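Local coordinates for putative uncharacterized protein (PDB 5T8V) that probably loads cohesin onto chromatin as a helical-repeat cohesin loader of the SCC2/Nipped-B family, represented here by its C-terminal part, at residues I932-L936 with G937-P941; R429-M432 with L433-G437. One frame throughout, in Å; residues are numbered along the deposited sequence.

How the contacts relate
Both contacts are local ones within the largely helical C-terminal part of the loader, and they lie far from each other. Their centres are about 90 Å apart, their nearest atoms about 79 Å. Contact 2 comes first along the chain and sits inside a single helix, 423-440, about 24 Å from the centre of the chain. Contact 1 follows some 500 residues later, at the turn between helices 919-935 and 940-960, about 67 Å from that centre. They share no helix. One lies within a helix and the other at the connection between two helices, the two kinds of element from which a HEAT-repeat array is built.

Contact 1 of 2, residues I932-L936 with G937-P941; sequences ISTLL and GTYEP
Tyr939 folds back onto Ser933 and Thr934 in a local contact round a turn, at the surface where helix 919-935 ends and helix 940-960 begins. The tyrosine ring carries the contact. One of its faces is covered by the backbone oxygen of Ser933, with Ser933 O 3.5 Å from Tyr939 CE2. Ser933 CB lies 3.8 Å from Tyr939 CD2, the neighbouring ring carbon. The phenol oxygen reaches further along the helix end, and Tyr939 OH comes to 3.7 Å from Thr934 CA. The first torsion explains this reach: chi1 is -54°, with CG beside the backbone N and opposite the carbonyl carbon, and the ring is directed back at the first helix.

The backbone makes the turn. Leu936 N still donates to Ile932 O at 2.9 Å, but Leu936 is the first residue to leave helical geometry, with psi at 173°. The next bond in the series does not form, since Ser933 O is 4.1 Å from Gly937 N. Thr938 then runs past Ser933, and Thr938 O lies 3.6 Å from Ser933 CB.

Arg907 of helix 900-910 ties the two sides together: its NH1 is hydrogen-bonded to Ser933 OG, which is also hydrogen-bonded to Leu929 O, and its NH2 to Thr938 OG1. Leu936 packs on the same helix, against Thr904 and Arg907. Tyr939 also meets the ring of His992, the two planes at about 60°.

Tyr939 occupies the N-cap position of the second helix. A short connection of this kind, which lets one helix end and the next start within a few residues, is characteristic of the helical hairpins from which HEAT-repeat proteins are built.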
loop_
_atom_site.group_PDB
_atom_site.type_symbol
_atom_site.label_atom_id
_atom_site.label_comp_id
_atom_site.label_asym_id
_atom_site.label_seq_id
_atom_site.Cartn_x
_atom_site.Cartn_y
_atom_site.Cartn_z
ATOM N N ILE A 932 -30.150 17.592 49.171
ATOM C CA ILE A 932 -30.054 17.443 50.622
ATOM C C ILE A 932 -31.390 17.761 51.278
ATOM O O ILE A 932 -31.850 17.041 52.174
ATOM C CB ILE A 932 -28.938 18.345 51.184
ATOM C CG1 ILE A 932 -27.568 17.956 50.614
ATOM C CG2 ILE A 932 -28.926 18.292 52.713
ATOM C CD1 ILE A 932 -26.981 16.687 51.187
ATOM N N SER A 933 -32.033 18.847 50.845
ATOM C CA SER A 933 -33.284 19.258 51.470
ATOM C C SER A 933 -34.404 18.259 51.205
ATOM O O SER A 933 -35.281 18.079 52.057
ATOM C CB SER A 933 -33.678 20.649 50.977
ATOM O OG SER A 933 -32.716 21.612 51.372
ATOM N N THR A 934 -34.398 17.600 50.045
ATOM C CA THR A 934 -35.427 16.601 49.772
ATOM C C THR A 934 -35.197 15.339 50.591
ATOM O O THR A 934 -36.150 14.756 51.120
ATOM C CB THR A 934 -35.474 16.266 48.281
ATOM O OG1 THR A 934 -34.196 15.784 47.849
ATOM C CG2 THR A 934 -35.863 17.494 47.465
ATOM N N LEU A 935 -33.943 14.895 50.709
ATOM C CA LEU A 935 -33.657 13.751 51.570
ATOM C C LEU A 935 -34.044 14.053 53.012
ATOM O O LEU A 935 -34.727 13.255 53.665
ATOM C CB LEU A 935 -32.181 13.365 51.473
ATOM C CG LEU A 935 -31.803 12.562 50.227
ATOM C CD1 LEU A 935 -31.040 13.423 49.246
ATOM C CD2 LEU A 935 -30.997 11.330 50.600
ATOM N N LEU A 936 -33.610 15.199 53.530
ATOM C CA LEU A 936 -34.129 15.687 54.796
ATOM C C LEU A 936 -35.587 16.112 54.627
ATOM O O LEU A 936 -36.131 16.152 53.521
ATOM C CB LEU A 936 -33.294 16.862 55.310
ATOM C CG LEU A 936 -31.823 16.600 55.645
ATOM C CD1 LEU A 936 -31.139 17.895 56.067
ATOM C CD2 LEU A 936 -31.683 15.547 56.733
ATOM N N GLY A 937 -36.223 16.435 55.747
ATOM C CA GLY A 937 -37.602 16.872 55.716
ATOM C C GLY A 937 -37.759 18.377 55.728
ATOM O O GLY A 937 -38.868 18.893 55.552
ATOM N N THR A 938 -36.661 19.095 55.929
ATOM C CA THR A 938 -36.702 20.535 56.123
ATOM C C THR A 938 -36.371 21.277 54.833
ATOM O O THR A 938 -35.568 20.820 54.015
ATOM C CB THR A 938 -35.724 20.964 57.219
ATOM O OG1 THR A 938 -34.387 20.622 56.834
ATOM C CG2 THR A 938 -36.059 20.281 58.536
ATOM N N TYR A 939 -37.012 22.435 54.662
ATOM C CA TYR A 939 -36.716 23.341 53.561
ATOM C C TYR A 939 -36.606 24.790 54.014
ATOM O O TYR A 939 -36.369 25.668 53.176
ATOM C CB TYR A 939 -37.794 23.238 52.470
ATOM C CG TYR A 939 -38.036 21.832 51.967
ATOM C CD1 TYR A 939 -38.924 20.984 52.619
ATOM C CD2 TYR A 939 -37.382 21.353 50.839
ATOM C CE1 TYR A 939 -39.151 19.697 52.163
ATOM C CE2 TYR A 939 -37.603 20.068 50.375
ATOM C CZ TYR A 939 -38.489 19.245 51.040
ATOM O OH TYR A 939 -38.714 17.966 50.586
ATOM N N GLU A 940 -36.769 25.065 55.307
ATOM C CA GLU A 940 -36.716 26.442 55.787
ATOM C C GLU A 940 -35.382 27.129 55.521
ATOM O O GLU A 940 -35.398 28.341 55.250
ATOM C CB GLU A 940 -37.051 26.475 57.284
ATOM C CG GLU A 940 -37.111 27.880 57.882
ATOM C CD GLU A 940 -35.754 28.402 58.332
ATOM O OE1 GLU A 940 -34.880 27.581 58.682
ATOM O OE2 GLU A 940 -35.563 29.638 58.334
ATOM N N PRO A 941 -34.220 26.469 55.603
ATOM C CA PRO A 941 -32.976 27.197 55.286
ATOM C C PRO A 941 -32.941 27.733 53.865
ATOM O O PRO A 941 -32.535 28.885 53.648
ATOM C CB PRO A 941 -31.877 26.151 55.538
ATOM C CG PRO A 941 -32.577 24.844 55.662
ATOM C CD PRO A 941 -33.937 25.139 56.169
#

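Contact 2 of 2, residues R429-M432 with L433-G437; sequences RLLM and LMMVG
Leu431 and Met435, four residues apart on helix 423-440, form the apolar centre of this contact. Leu431 CD2 lies 3.5 Å from Met435 CE, and the two side chains cross obliquely. Met435 keeps CG beside its own backbone N (chi1 -62°), and this carries the chain back along the helix toward Leu431.

A second set of contacts runs from Leu430 through Leu433 and Met432 to Val436. The Met432 side chain bends at both chi2 and chi3, bringing the sulfur alongside the helix. Met432 SD lies 3.9 Å from Val436 CG2. The terminal methyl turns the other way, and Met432 CE is 4.0 Å from Leu433 CD2. Leu430 makes a looser approach, with Leu430 CD2 4.3 Å from Leu433 CD1.

The backbone is regular alpha helix. Four successive amides, those of Leu433, Met434, Met435 and Val436, donate to the carbonyl oxygens four residues earlier, Arg429 O to Met432 O. The first is nearly straight, with Leu433 N 2.9 Å from Arg429 O and an angle of 176° at the hydrogen.

Arg429 forms the polar edge, where its NE makes a salt bridge with Glu425 OE2, one turn back along the same helix. Arg429, Met432 and Leu433 also meet the loop residues Gln605, Phe606 and Ala609. Through the buried Leu431, Met432 and Met435, helix 423-440 packs against helices 357-391, 402-414 and 446-474 of the helical-repeat array, with Leu431 touching all three.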
loop_
_atom_site.group_PDB
_atom_site.type_symbol
_atom_site.label_atom_id
_atom_site.label_comp_id
_atom_site.label_asym_id
_atom_site.label_seq_id
_atom_site.Cartn_x
_atom_site.Cartn_y
_atom_site.Cartn_z
ATOM N N ARG A 429 20.171 -8.539 -14.978
ATOM C CA ARG A 429 20.568 -7.142 -15.121
ATOM C C ARG A 429 19.908 -6.514 -16.341
ATOM O O ARG A 429 19.291 -5.447 -16.248
ATOM C CB ARG A 429 22.089 -7.034 -15.227
ATOM C CG ARG A 429 22.615 -5.605 -15.287
ATOM C CD ARG A 429 23.887 -5.515 -16.115
ATOM N NE ARG A 429 24.937 -6.396 -15.614
ATOM C CZ ARG A 429 26.084 -6.623 -16.243
ATOM N NH1 ARG A 429 26.338 -6.040 -17.406
ATOM N NH2 ARG A 429 26.980 -7.442 -15.710
ATOM N N LEU A 430 20.035 -7.162 -17.501
ATOM C CA LEU A 430 19.436 -6.605 -18.709
ATOM C C LEU A 430 17.917 -6.572 -18.601
ATOM O O LEU A 430 17.276 -5.602 -19.030
ATOM C CB LEU A 430 19.879 -7.408 -19.929
ATOM C CG LEU A 430 21.392 -7.456 -20.150
ATOM C CD1 LEU A 430 21.715 -8.306 -21.358
ATOM C CD2 LEU A 430 21.972 -6.064 -20.315
ATOM N N LEU A 431 17.322 -7.617 -18.026
ATOM C CA LEU A 431 15.880 -7.608 -17.816
ATOM C C LEU A 431 15.467 -6.425 -16.950
ATOM O O LEU A 431 14.495 -5.725 -17.258
ATOM C CB LEU A 431 15.443 -8.929 -17.184
ATOM C CG LEU A 431 14.006 -9.379 -17.454
ATOM C CD1 LEU A 431 13.859 -10.863 -17.181
ATOM C CD2 LEU A 431 13.025 -8.601 -16.610
ATOM N N MET A 432 16.212 -6.172 -15.874
ATOM C CA MET A 432 15.890 -5.064 -14.982
ATOM C C MET A 432 16.004 -3.729 -15.704
ATOM O O MET A 432 15.096 -2.893 -15.635
ATOM C CB MET A 432 16.805 -5.107 -13.756
ATOM C CG MET A 432 16.646 -3.926 -12.814
ATOM S SD MET A 432 17.675 -2.517 -13.276
ATOM C CE MET A 432 19.309 -3.149 -12.899
ATOM N N LEU A 433 17.122 -3.502 -16.399
ATOM C CA LEU A 433 17.268 -2.271 -17.170
ATOM C C LEU A 433 16.095 -2.084 -18.121
ATOM O O LEU A 433 15.577 -0.970 -18.278
ATOM C CB LEU A 433 18.583 -2.289 -17.948
ATOM C CG LEU A 433 19.866 -2.336 -17.115
ATOM C CD1 LEU A 433 21.081 -2.483 -18.022
ATOM C CD2 LEU A 433 19.998 -1.100 -16.233
ATOM N N MET A 434 15.649 -3.170 -18.752
ATOM C CA MET A 434 14.550 -3.068 -19.703
ATOM C C MET A 434 13.245 -2.703 -19.008
ATOM O O MET A 434 12.468 -1.891 -19.525
ATOM C CB MET A 434 14.409 -4.379 -20.466
ATOM C CG MET A 434 13.385 -4.329 -21.585
ATOM S SD MET A 434 13.574 -5.685 -22.747
ATOM C CE MET A 434 15.132 -5.249 -23.522
ATOM N N MET A 435 12.980 -3.290 -17.838
ATOM C CA MET A 435 11.733 -2.988 -17.141
ATOM C C MET A 435 11.729 -1.561 -16.608
ATOM O O MET A 435 10.725 -0.849 -16.738
ATOM C CB MET A 435 11.505 -3.988 -16.007
ATOM C CG MET A 435 11.354 -5.419 -16.486
ATOM S SD MET A 435 10.072 -5.609 -17.741
ATOM C CE MET A 435 10.702 -7.014 -18.654
ATOM N N VAL A 436 12.834 -1.123 -16.005
ATOM C CA VAL A 436 12.942 0.277 -15.600
ATOM C C VAL A 436 12.676 1.179 -16.796
ATOM O O VAL A 436 11.918 2.154 -16.711
ATOM C CB VAL A 436 14.323 0.555 -14.978
ATOM C CG1 VAL A 436 14.499 2.044 -14.695
ATOM C CG2 VAL A 436 14.495 -0.245 -13.699
ATOM N N GLY A 437 13.292 0.858 -17.935
ATOM C CA GLY A 437 13.045 1.637 -19.138
ATOM C C GLY A 437 11.573 1.699 -19.496
ATOM O O GLY A 437 11.044 2.767 -19.815
#